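Long-range contacts in flavohemoglobin (Malassezia yamatoensis, PDB 6O0A), which probably uses its heme and FAD to detoxify nitric oxide, as flavohemoglobins do, and is required for nitric oxide resistance in Malassezia: residues H106-L111 with G205-I210; A163-N168 with I261-G266; V170-K175 with D195-T200. All coordinates share one frame; numbering follows the deposited sequence.

Contact 1 of 3, residues H106-L111 with G205-I210; sequences HASLGL and GQYISI. With HEM (protoporphyrin IX containing Fe), chain C.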
loop_
_atom_site.group_PDB
_atom_site.type_symbol
_atom_site.label_atom_id
_atom_site.label_comp_id
_atom_site.label_asym_id
_atom_site.label_seq_id
_atom_site.Cartn_x
_atom_site.Cartn_y
_atom_site.Cartn_z
ATOM N N HIS A 106 -0.432 3.902 8.182
ATOM C CA HIS A 106 -0.297 4.127 9.620
ATOM C C HIS A 106 -1.548 3.715 10.376
ATOM O O HIS A 106 -1.466 3.117 11.456
ATOM C CB HIS A 106 -0.020 5.600 9.881
ATOM C CG HIS A 106 1.390 5.993 9.629
ATOM N ND1 HIS A 106 1.808 7.304 9.671
ATOM C CD2 HIS A 106 2.482 5.250 9.339
ATOM C CE1 HIS A 106 3.104 7.354 9.422
ATOM N NE2 HIS A 106 3.529 6.122 9.202
ATOM N N ALA A 107 -2.713 4.095 9.859
ATOM C CA ALA A 107 -3.969 3.744 10.514
ATOM C C ALA A 107 -4.170 2.235 10.529
ATOM O O ALA A 107 -4.577 1.667 11.549
ATOM C CB ALA A 107 -5.139 4.447 9.820
ATOM N N SER A 108 -3.864 1.568 9.411
ATOM C CA SER A 108 -3.902 0.112 9.362
ATOM C C SER A 108 -3.086 -0.502 10.487
ATOM O O SER A 108 -3.507 -1.479 11.118
ATOM C CB SER A 108 -3.361 -0.366 8.013
ATOM O OG SER A 108 -3.485 -1.760 7.875
ATOM N N LEU A 109 -1.907 0.063 10.749
ATOM C CA LEU A 109 -0.995 -0.404 11.791
ATOM C C LEU A 109 -1.329 0.156 13.171
ATOM O O LEU A 109 -0.669 -0.202 14.161
ATOM C CB LEU A 109 0.442 -0.045 11.382
ATOM C CG LEU A 109 0.879 -0.719 10.075
ATOM C CD1 LEU A 109 2.104 -0.044 9.459
ATOM C CD2 LEU A 109 1.103 -2.197 10.289
ATOM N N GLY A 110 -2.341 1.015 13.269
ATOM C CA GLY A 110 -2.789 1.503 14.561
ATOM C C GLY A 110 -1.897 2.554 15.179
ATOM O O GLY A 110 -1.905 2.722 16.401
ATOM N N LEU A 111 -1.138 3.280 14.360
ATOM C CA LEU A 111 -0.174 4.245 14.879
ATOM C C LEU A 111 -0.851 5.345 15.685
ATOM O O LEU A 111 -1.798 5.989 15.222
ATOM C CB LEU A 111 0.613 4.860 13.724
ATOM C CG LEU A 111 1.632 5.920 14.138
ATOM C CD1 LEU A 111 2.652 5.317 15.099
ATOM C CD2 LEU A 111 2.320 6.532 12.919
ATOM N N GLY A 205 -11.094 -2.080 -3.064
ATOM C CA GLY A 205 -9.725 -1.622 -3.187
ATOM C C GLY A 205 -9.003 -1.499 -1.861
ATOM O O GLY A 205 -7.763 -1.419 -1.847
ATOM N N GLN A 206 -9.727 -1.492 -0.750
ATOM C CA GLN A 206 -9.031 -1.339 0.520
ATOM C C GLN A 206 -8.386 -2.652 0.951
ATOM O O GLN A 206 -8.681 -3.739 0.439
ATOM C CB GLN A 206 -9.981 -0.820 1.598
ATOM C CG GLN A 206 -10.436 0.627 1.354
ATOM C CD GLN A 206 -11.176 1.207 2.537
ATOM O OE1 GLN A 206 -12.051 0.562 3.110
ATOM N NE2 GLN A 206 -10.819 2.429 2.917
ATOM N N TYR A 207 -7.479 -2.531 1.920
ATOM C CA TYR A 207 -6.711 -3.642 2.445
ATOM C C TYR A 207 -6.854 -3.684 3.958
ATOM O O TYR A 207 -7.317 -2.728 4.584
ATOM C CB TYR A 207 -5.232 -3.516 2.070
ATOM C CG TYR A 207 -4.584 -2.229 2.563
ATOM C CD1 TYR A 207 -4.064 -2.131 3.850
ATOM C CD2 TYR A 207 -4.481 -1.117 1.739
ATOM C CE1 TYR A 207 -3.457 -0.959 4.283
ATOM C CE2 TYR A 207 -3.884 0.041 2.168
ATOM C CZ TYR A 207 -3.377 0.115 3.444
ATOM O OH TYR A 207 -2.779 1.285 3.853
ATOM N N ILE A 208 -6.440 -4.807 4.539
ATOM C CA ILE A 208 -6.310 -4.930 5.982
ATOM C C ILE A 208 -4.874 -5.331 6.275
ATOM O O ILE A 208 -4.166 -5.868 5.422
ATOM C CB ILE A 208 -7.309 -5.949 6.595
ATOM C CG1 ILE A 208 -7.372 -7.264 5.801
ATOM C CG2 ILE A 208 -8.736 -5.361 6.641
ATOM C CD1 ILE A 208 -6.189 -8.202 5.951
ATOM N N SER A 209 -4.446 -5.069 7.498
ATOM C CA SER A 209 -3.236 -5.674 8.033
ATOM C C SER A 209 -3.638 -6.875 8.879
ATOM O O SER A 209 -4.511 -6.759 9.749
ATOM C CB SER A 209 -2.429 -4.679 8.882
ATOM O OG SER A 209 -1.840 -3.649 8.098
ATOM N N ILE A 210 -3.038 -8.026 8.594
ATOM C CA ILE A 210 -3.249 -9.240 9.368
ATOM C C ILE A 210 -1.949 -9.560 10.099
ATOM O O ILE A 210 -0.849 -9.319 9.574
ATOM C CB ILE A 210 -3.719 -10.407 8.472
ATOM C CG1 ILE A 210 -4.083 -11.618 9.332
ATOM C CG2 ILE A 210 -2.678 -10.757 7.424
ATOM C CD1 ILE A 210 -4.977 -12.601 8.625
HETATM C CHA HEM C . 5.572 3.170 6.857
HETATM C CHB HEM C . 6.671 7.921 6.729
HETATM C CHC HEM C . 6.139 8.165 11.546
HETATM C CHD HEM C . 5.704 3.337 11.722
HETATM C C1A HEM C . 5.892 4.437 6.402
HETATM C C2A HEM C . 6.100 4.821 5.023
HETATM C C3A HEM C . 6.396 6.126 4.988
HETATM C C4A HEM C . 6.407 6.621 6.350
HETATM C CMA HEM C . 6.700 6.977 3.738
HETATM C CAA HEM C . 5.964 3.876 3.810
HETATM C CBA HEM C . 4.496 3.964 3.401
HETATM C CGA HEM C . 4.220 3.009 2.266
HETATM O O1A HEM C . 4.585 1.812 2.380
HETATM O O2A HEM C . 3.630 3.440 1.246
HETATM C C1B HEM C . 6.616 8.411 8.019
HETATM C C2B HEM C . 6.854 9.784 8.424
HETATM C C3B HEM C . 6.725 9.851 9.763
HETATM C C4B HEM C . 6.376 8.524 10.238
HETATM C CMB HEM C . 7.220 10.904 7.429
HETATM C CAB HEM C . 6.862 11.074 10.704
HETATM C CBB HEM C . 6.852 12.355 10.301
HETATM C C1C HEM C . 6.016 6.871 12.007
HETATM C C2C HEM C . 5.954 6.484 13.393
HETATM C C3C HEM C . 5.829 5.146 13.456
HETATM C C4C HEM C . 5.827 4.653 12.096
HETATM C CMC HEM C . 5.994 7.507 14.551
HETATM C CAC HEM C . 5.755 4.202 14.686
HETATM C CBC HEM C . 6.327 4.505 15.867
HETATM C C1D HEM C . 5.626 2.892 10.419
HETATM C C2D HEM C . 5.478 1.500 10.037
HETATM C C3D HEM C . 5.452 1.439 8.707
HETATM C C4D HEM C . 5.570 2.790 8.184
HETATM C CMD HEM C . 5.391 0.323 11.036
HETATM C CAD HEM C . 5.314 0.147 7.872
HETATM C CBD HEM C . 6.662 -0.130 7.212
HETATM C CGD HEM C . 7.629 -0.783 8.174
HETATM O O1D HEM C . 7.249 -1.777 8.851
HETATM O O2D HEM C . 8.801 -0.320 8.251
HETATM N NA HEM C . 6.088 5.564 7.185
HETATM N NB HEM C . 6.330 7.676 9.148
HETATM N NC HEM C . 5.929 5.731 11.231
HETATM N ND HEM C . 5.667 3.653 9.268
HETATM FE FE HEM C . 5.734 5.714 9.188
HETATM O O HOH W 1 -5.887 -1.650 6.863
#

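Contact 2 of 3, residues A163-N168 with I261-G266; sequences AQQANN and ISNPYG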
loop_
_atom_site.group_PDB
_atom_site.type_symbol
_atom_site.label_atom_id
_atom_site.label_comp_id
_atom_site.label_asym_id
_atom_site.label_seq_id
_atom_site.Cartn_x
_atom_site.Cartn_y
_atom_site.Cartn_z
ATOM N N ALA A 163 -11.725 8.155 13.142
ATOM C CA ALA A 163 -13.087 8.572 13.453
ATOM C C ALA A 163 -14.116 7.909 12.552
ATOM O O ALA A 163 -15.298 7.890 12.902
ATOM C CB ALA A 163 -13.225 10.093 13.357
ATOM N N GLN A 164 -13.698 7.360 11.411
ATOM C CA GLN A 164 -14.637 6.708 10.506
ATOM C C GLN A 164 -14.946 5.265 10.896
ATOM O O GLN A 164 -15.837 4.655 10.290
ATOM C CB GLN A 164 -14.088 6.732 9.077
ATOM C CG GLN A 164 -13.866 8.125 8.508
ATOM C CD GLN A 164 -13.377 8.086 7.073
ATOM O OE1 GLN A 164 -12.195 7.865 6.812
ATOM N NE2 GLN A 164 -14.290 8.292 6.132
ATOM N N GLN A 165 -14.253 4.710 11.886
ATOM C CA GLN A 165 -14.372 3.286 12.163
ATOM C C GLN A 165 -15.610 2.969 13.002
ATOM O O GLN A 165 -16.115 3.793 13.770
ATOM C CB GLN A 165 -13.138 2.774 12.899
ATOM C CG GLN A 165 -11.867 3.036 12.138
ATOM C CD GLN A 165 -11.968 2.527 10.727
ATOM O OE1 GLN A 165 -12.246 1.348 10.501
ATOM N NE2 GLN A 165 -11.774 3.416 9.763
ATOM N N ALA A 166 -16.057 1.722 12.875
ATOM C CA ALA A 166 -17.191 1.193 13.620
ATOM C C ALA A 166 -16.804 0.693 15.004
ATOM O O ALA A 166 -17.663 0.179 15.725
ATOM C CB ALA A 166 -17.842 0.050 12.826
ATOM N N ASN A 167 -15.536 0.829 15.387
ATOM C CA ASN A 167 -15.051 0.323 16.658
ATOM C C ASN A 167 -13.960 1.264 17.147
ATOM O O ASN A 167 -13.569 2.203 16.451
ATOM C CB ASN A 167 -14.521 -1.101 16.518
ATOM C CG ASN A 167 -13.416 -1.193 15.494
ATOM O OD1 ASN A 167 -12.374 -0.548 15.642
ATOM N ND2 ASN A 167 -13.633 -1.987 14.442
ATOM N N ASN A 168 -13.466 1.002 18.360
ATOM C CA ASN A 168 -12.457 1.849 18.982
ATOM C C ASN A 168 -11.144 1.100 19.200
ATOM O O ASN A 168 -10.389 1.421 20.119
ATOM C CB ASN A 168 -12.974 2.406 20.308
ATOM C CG ASN A 168 -13.223 1.322 21.333
ATOM O OD1 ASN A 168 -13.269 0.134 21.006
ATOM N ND2 ASN A 168 -13.375 1.724 22.596
ATOM N N ILE A 261 -6.780 -8.985 12.980
ATOM C CA ILE A 261 -6.926 -8.250 11.721
ATOM C C ILE A 261 -7.258 -6.799 12.039
ATOM O O ILE A 261 -8.100 -6.516 12.902
ATOM C CB ILE A 261 -8.013 -8.853 10.813
ATOM C CG1 ILE A 261 -7.710 -10.331 10.548
ATOM C CG2 ILE A 261 -8.091 -8.062 9.490
ATOM C CD1 ILE A 261 -8.607 -11.002 9.496
ATOM N N SER A 262 -6.604 -5.881 11.328
ATOM C CA SER A 262 -6.814 -4.457 11.536
ATOM C C SER A 262 -8.153 -4.019 10.944
ATOM O O SER A 262 -8.883 -4.791 10.313
ATOM C CB SER A 262 -5.693 -3.650 10.888
ATOM O OG SER A 262 -5.864 -3.634 9.465
ATOM N N ASN A 263 -8.450 -2.742 11.132
ATOM C CA ASN A 263 -9.537 -2.114 10.418
ATOM C C ASN A 263 -9.119 -1.876 8.969
ATOM O O ASN A 263 -7.928 -1.842 8.655
ATOM C CB ASN A 263 -9.921 -0.821 11.132
ATOM C CG ASN A 263 -10.633 -1.094 12.454
ATOM O OD1 ASN A 263 -11.307 -2.124 12.600
ATOM N ND2 ASN A 263 -10.491 -0.187 13.412
ATOM N N PRO A 264 -10.086 -1.752 8.056
ATOM C CA PRO A 264 -9.749 -1.626 6.634
ATOM C C PRO A 264 -9.410 -0.188 6.259
ATOM O O PRO A 264 -10.031 0.764 6.741
ATOM C CB PRO A 264 -11.033 -2.088 5.938
ATOM C CG PRO A 264 -12.126 -1.602 6.869
ATOM C CD PRO A 264 -11.545 -1.759 8.280
ATOM N N TYR A 265 -8.417 -0.042 5.378
ATOM C CA TYR A 265 -7.925 1.270 4.977
ATOM C C TYR A 265 -7.431 1.205 3.535
ATOM O O TYR A 265 -7.368 0.140 2.920
ATOM C CB TYR A 265 -6.817 1.758 5.935
ATOM C CG TYR A 265 -7.351 2.136 7.300
ATOM C CD1 TYR A 265 -8.124 3.279 7.469
ATOM C CD2 TYR A 265 -7.094 1.345 8.417
ATOM C CE1 TYR A 265 -8.637 3.630 8.706
ATOM C CE2 TYR A 265 -7.597 1.691 9.669
ATOM C CZ TYR A 265 -8.372 2.835 9.803
ATOM O OH TYR A 265 -8.881 3.195 11.028
ATOM N N GLY A 266 -7.073 2.368 3.005
ATOM C CA GLY A 266 -6.465 2.444 1.696
ATOM C C GLY A 266 -7.197 3.481 0.884
ATOM O O GLY A 266 -8.419 3.603 1.000
HETATM O O HOH W 2 -11.944 2.717 6.859
#

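Contact 3 of 3, residues V170-K175 with D195-T200; sequences VRAKFK and DNTAMT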
loop_
_atom_site.group_PDB
_atom_site.type_symbol
_atom_site.label_atom_id
_atom_site.label_comp_id
_atom_site.label_asym_id
_atom_site.label_seq_id
_atom_site.Cartn_x
_atom_site.Cartn_y
_atom_site.Cartn_z
ATOM N N VAL A 170 -7.588 -1.020 17.249
ATOM C CA VAL A 170 -6.770 -1.005 16.041
ATOM C C VAL A 170 -6.661 -2.375 15.387
ATOM O O VAL A 170 -6.346 -2.442 14.189
ATOM C CB VAL A 170 -5.367 -0.406 16.281
ATOM C CG1 VAL A 170 -5.493 1.076 16.665
ATOM C CG2 VAL A 170 -4.608 -1.172 17.336
ATOM N N ARG A 171 -6.907 -3.459 16.119
ATOM C CA ARG A 171 -7.034 -4.777 15.517
ATOM C C ARG A 171 -7.880 -5.646 16.436
ATOM O O ARG A 171 -7.993 -5.385 17.642
ATOM C CB ARG A 171 -5.666 -5.416 15.249
ATOM C CG ARG A 171 -4.718 -5.414 16.431
ATOM C CD ARG A 171 -3.351 -5.894 15.970
ATOM N NE ARG A 171 -2.345 -5.870 17.022
ATOM C CZ ARG A 171 -1.504 -4.858 17.222
ATOM N NH1 ARG A 171 -0.610 -4.925 18.194
ATOM N NH2 ARG A 171 -1.558 -3.783 16.448
ATOM N N ALA A 172 -8.496 -6.670 15.844
ATOM C CA ALA A 172 -9.424 -7.529 16.567
ATOM C C ALA A 172 -9.224 -8.969 16.118
ATOM O O ALA A 172 -8.689 -9.232 15.043
ATOM C CB ALA A 172 -10.884 -7.097 16.356
ATOM N N LYS A 173 -9.684 -9.906 16.949
ATOM C CA LYS A 173 -9.422 -11.322 16.706
ATOM C C LYS A 173 -10.387 -11.885 15.670
ATOM O O LYS A 173 -11.599 -11.655 15.755
ATOM C CB LYS A 173 -9.538 -12.111 18.012
ATOM C CG LYS A 173 -8.781 -13.432 18.008
ATOM C CD LYS A 173 -7.268 -13.226 17.970
ATOM C CE LYS A 173 -6.698 -12.905 19.342
ATOM N NZ LYS A 173 -5.206 -12.858 19.312
ATOM N N PHE A 174 -9.843 -12.613 14.694
ATOM C CA PHE A 174 -10.624 -13.300 13.676
ATOM C C PHE A 174 -10.260 -14.777 13.646
ATOM O O PHE A 174 -9.142 -15.167 14.000
ATOM C CB PHE A 174 -10.396 -12.694 12.276
ATOM C CG PHE A 174 -11.188 -11.440 12.025
ATOM C CD1 PHE A 174 -10.866 -10.258 12.677
ATOM C CD2 PHE A 174 -12.254 -11.443 11.137
ATOM C CE1 PHE A 174 -11.595 -9.095 12.457
ATOM C CE2 PHE A 174 -12.998 -10.281 10.908
ATOM C CZ PHE A 174 -12.659 -9.103 11.568
ATOM N N LYS A 175 -11.209 -15.590 13.201
ATOM C CA LYS A 175 -11.008 -17.020 13.036
ATOM C C LYS A 175 -10.973 -17.362 11.549
ATOM O O LYS A 175 -11.771 -16.846 10.756
ATOM C CB LYS A 175 -12.120 -17.800 13.750
ATOM C CG LYS A 175 -12.113 -19.308 13.511
ATOM C CD LYS A 175 -13.523 -19.875 13.642
ATOM C CE LYS A 175 -13.641 -20.846 14.794
ATOM N NZ LYS A 175 -14.990 -21.492 14.827
ATOM N N ASP A 195 -14.196 -12.256 18.161
ATOM C CA ASP A 195 -14.627 -11.536 19.344
ATOM C C ASP A 195 -15.812 -10.670 18.923
ATOM O O ASP A 195 -16.340 -10.815 17.818
ATOM C CB ASP A 195 -13.446 -10.798 20.006
ATOM C CG ASP A 195 -12.814 -9.733 19.131
ATOM O OD1 ASP A 195 -13.539 -9.077 18.355
ATOM O OD2 ASP A 195 -11.573 -9.536 19.240
ATOM N N ASN A 196 -16.251 -9.773 19.799
ATOM C CA ASN A 196 -17.484 -9.039 19.543
ATOM C C ASN A 196 -17.249 -7.653 18.956
ATOM O O ASN A 196 -18.180 -6.847 18.923
ATOM C CB ASN A 196 -18.309 -8.962 20.822
ATOM C CG ASN A 196 -18.809 -10.324 21.253
ATOM O OD1 ASN A 196 -18.987 -11.223 20.417
ATOM N ND2 ASN A 196 -19.037 -10.493 22.552
ATOM N N THR A 197 -16.048 -7.373 18.461
ATOM C CA THR A 197 -15.756 -6.067 17.874
ATOM C C THR A 197 -16.527 -5.874 16.571
ATOM O O THR A 197 -16.480 -6.728 15.686
ATOM C CB THR A 197 -14.251 -5.934 17.611
ATOM O OG1 THR A 197 -13.545 -5.887 18.859
ATOM C CG2 THR A 197 -13.951 -4.675 16.823
ATOM N N ALA A 198 -17.232 -4.747 16.452
ATOM C CA ALA A 198 -17.971 -4.456 15.226
ATOM C C ALA A 198 -17.009 -4.195 14.070
ATOM O O ALA A 198 -15.968 -3.557 14.245
ATOM C CB ALA A 198 -18.888 -3.248 15.435
ATOM N N MET A 199 -17.362 -4.689 12.875
ATOM C CA MET A 199 -16.540 -4.515 11.685
ATOM C C MET A 199 -16.883 -3.207 10.979
ATOM O O MET A 199 -18.062 -2.891 10.777
ATOM C CB MET A 199 -16.735 -5.681 10.710
ATOM C CG MET A 199 -16.184 -7.011 11.217
ATOM S SD MET A 199 -16.684 -8.370 10.144
ATOM C CE MET A 199 -15.958 -7.859 8.585
ATOM N N THR A 200 -15.845 -2.459 10.606
ATOM C CA THR A 200 -16.022 -1.331 9.699
ATOM C C THR A 200 -16.252 -1.861 8.289
ATOM O O THR A 200 -15.505 -2.741 7.843
ATOM C CB THR A 200 -14.777 -0.444 9.710
ATOM O OG1 THR A 200 -14.548 0.026 11.042
ATOM C CG2 THR A 200 -14.974 0.755 8.801
HETATM O O HOH W 3 -13.369 -9.518 15.618
#

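Contact 1 of 3, residues H106-L111 with G205-I210
S108 OG is held by S209 OG and water 1, with a weak third bond to S262 OG. It accepts a short hydrogen bond from S209 OG at 2.5 Å and gives its own proton to water 1, with S108 OG 2.6 Å from the water oxygen. The water in turn donates to the backbone O of Y207. The contact joins the end of the globin helix 96-108, which carries the proximal histidine, to strand 207-213 of the FAD-binding barrel. S108 OG lies anti to the backbone N (chi1 -175°), which points it out of the helix at the strand. S209 OG also pairs with Q223 NE2, so the buried hydroxyls have partners. The Y207 ring turns its edge to S108 OG, with CE1 3.7 Å from that oxygen. The Y207 side chain also touches FAD, so the strand meets one cofactor while the helix holds the other.

G110 has positive phi and ends the helix in a Schellman motif. The chain then turns back, and L111 packs against the heme on the same side as H106. Its CD2 sits over one face of the H106 ring, 3.3 Å above the plane and toward the rim. L109 divides its two methyls: CD2 reaches S209 OG at 3.9 Å, while CD1 touches heme CAD at 3.6 Å. E158 OE2 is hydrogen-bonded to H106 ND1, and H106 NE2 binds the heme iron at 2.2 Å.

Contact 2 of 3, residues A163-N168 with I261-G266
The two backbones stay apart, with Q165 and N263 nearest at 7.5 Å between CA atoms, so side chains span the gap. The loop 163-168 links the last globin helix, 137-163, to the first strand of the FAD-binding barrel. Opposite it, the chain leaves strand 258-262 of that barrel.

The N167 and N263 side chains come from opposite directions and pair through two reciprocal hydrogen bonds. N263 ND2 donates to N167 OD1 at 2.9 Å, in the carbonyl plane and on a lone pair. N167 ND2 donates back to N263 OD1 at 3.0 Å in a nearly straight bond (169°), although it is tilted out of that carbonyl plane. The two amides are twisted by 30°, so the pair is not flat. Both N167 polar atoms have a second partner: ND2 reaches A198 O and OD1 takes I169 N. These bonds fix the rotation of the N167 amide.

Q165 bends at chi2 (-52°), which folds its amide in beside N263 and Y265. The side chains of Q165 and N263 slide past each other, with Q165 OE1 3.2 Å from N263 CB. That oxygen is hydrogen-bonded to T200 OG1. The Q165 amide also packs against the hydroxyl end of Y265, whose OH is 3.2 Å from Q165 CG. Y265 itself reaches helices 96-108 and 137-163, so globin and barrel meet here. Q165 NE2 bonds to L161 O and, at 3.0 Å, to water 2, which donates to P264 O at 2.7 Å.

Contact 3 of 3, residues V170-K175 with D195-T200
The D195 carboxylate lies across the backbone of K173 and is met at both oxygens. K173 N donates to D195 OD2 at 3.0 Å in a fairly straight bond (164°). It arrives from above the carboxylate plane. D195 OD1 faces back along its own loop and accepts from T197 N at 3.0 Å, on the anti side but well out of the carboxylate plane. CG of D195 sits between the backbone N and the carbonyl carbon (chi1 63°), which lets one carboxylate serve both segments. Water 3 adds a bridge, donating to D195 OD1 and to K173 O, each at 2.8 Å. The carboxylate is therefore held at several points and would have little freedom to rotate. K173 sends its side chain away from the loop, and its NZ makes a long, weak ion pair with D260.

Beside this polar group, A172 CB points at the side chain of T197. It lies 3.8 Å from T197 CB, with OG1 and CG2 at about the same range. The methyl fits against the branched end of the threonine.

Further along, F174 and M199 run at a slant to each other. F174 CZ touches M199 CG at 4.1 Å. M199 SD stands at the ring edge, 77° off the ring normal and 5.4 Å from the F174 centroid, a Met-aromatic contact. P193 and R234 touch both side chains.

The segment 195-200 thus folds back over strand 171-181 after strand 186-193, beginning with an Asx turn at D195. It is a connection within the antiparallel FAD-binding barrel of the ferredoxin reductase-like family, packed on its first strand.

All three contacts reach the same antiparallel sheet, in which strand 258-262 lies between 207-213 and 171-181. Centres of contacts 1 and 2 are about 8 Å apart, those of 2 and 3 about 10 Å, and those of 1 and 3 about 13 Å. Along the chain, the segments of contacts 1 and 2 alternate, and both segments of contact 3 fall between the two halves of each. Contacts 1 and 2 tie the globin part and the linker after helix 137-163 to the barrel. Contact 3 lies within the barrel, and its loop 195-200 also binds 163-168. Together they probably help set the heme and FAD parts against each other.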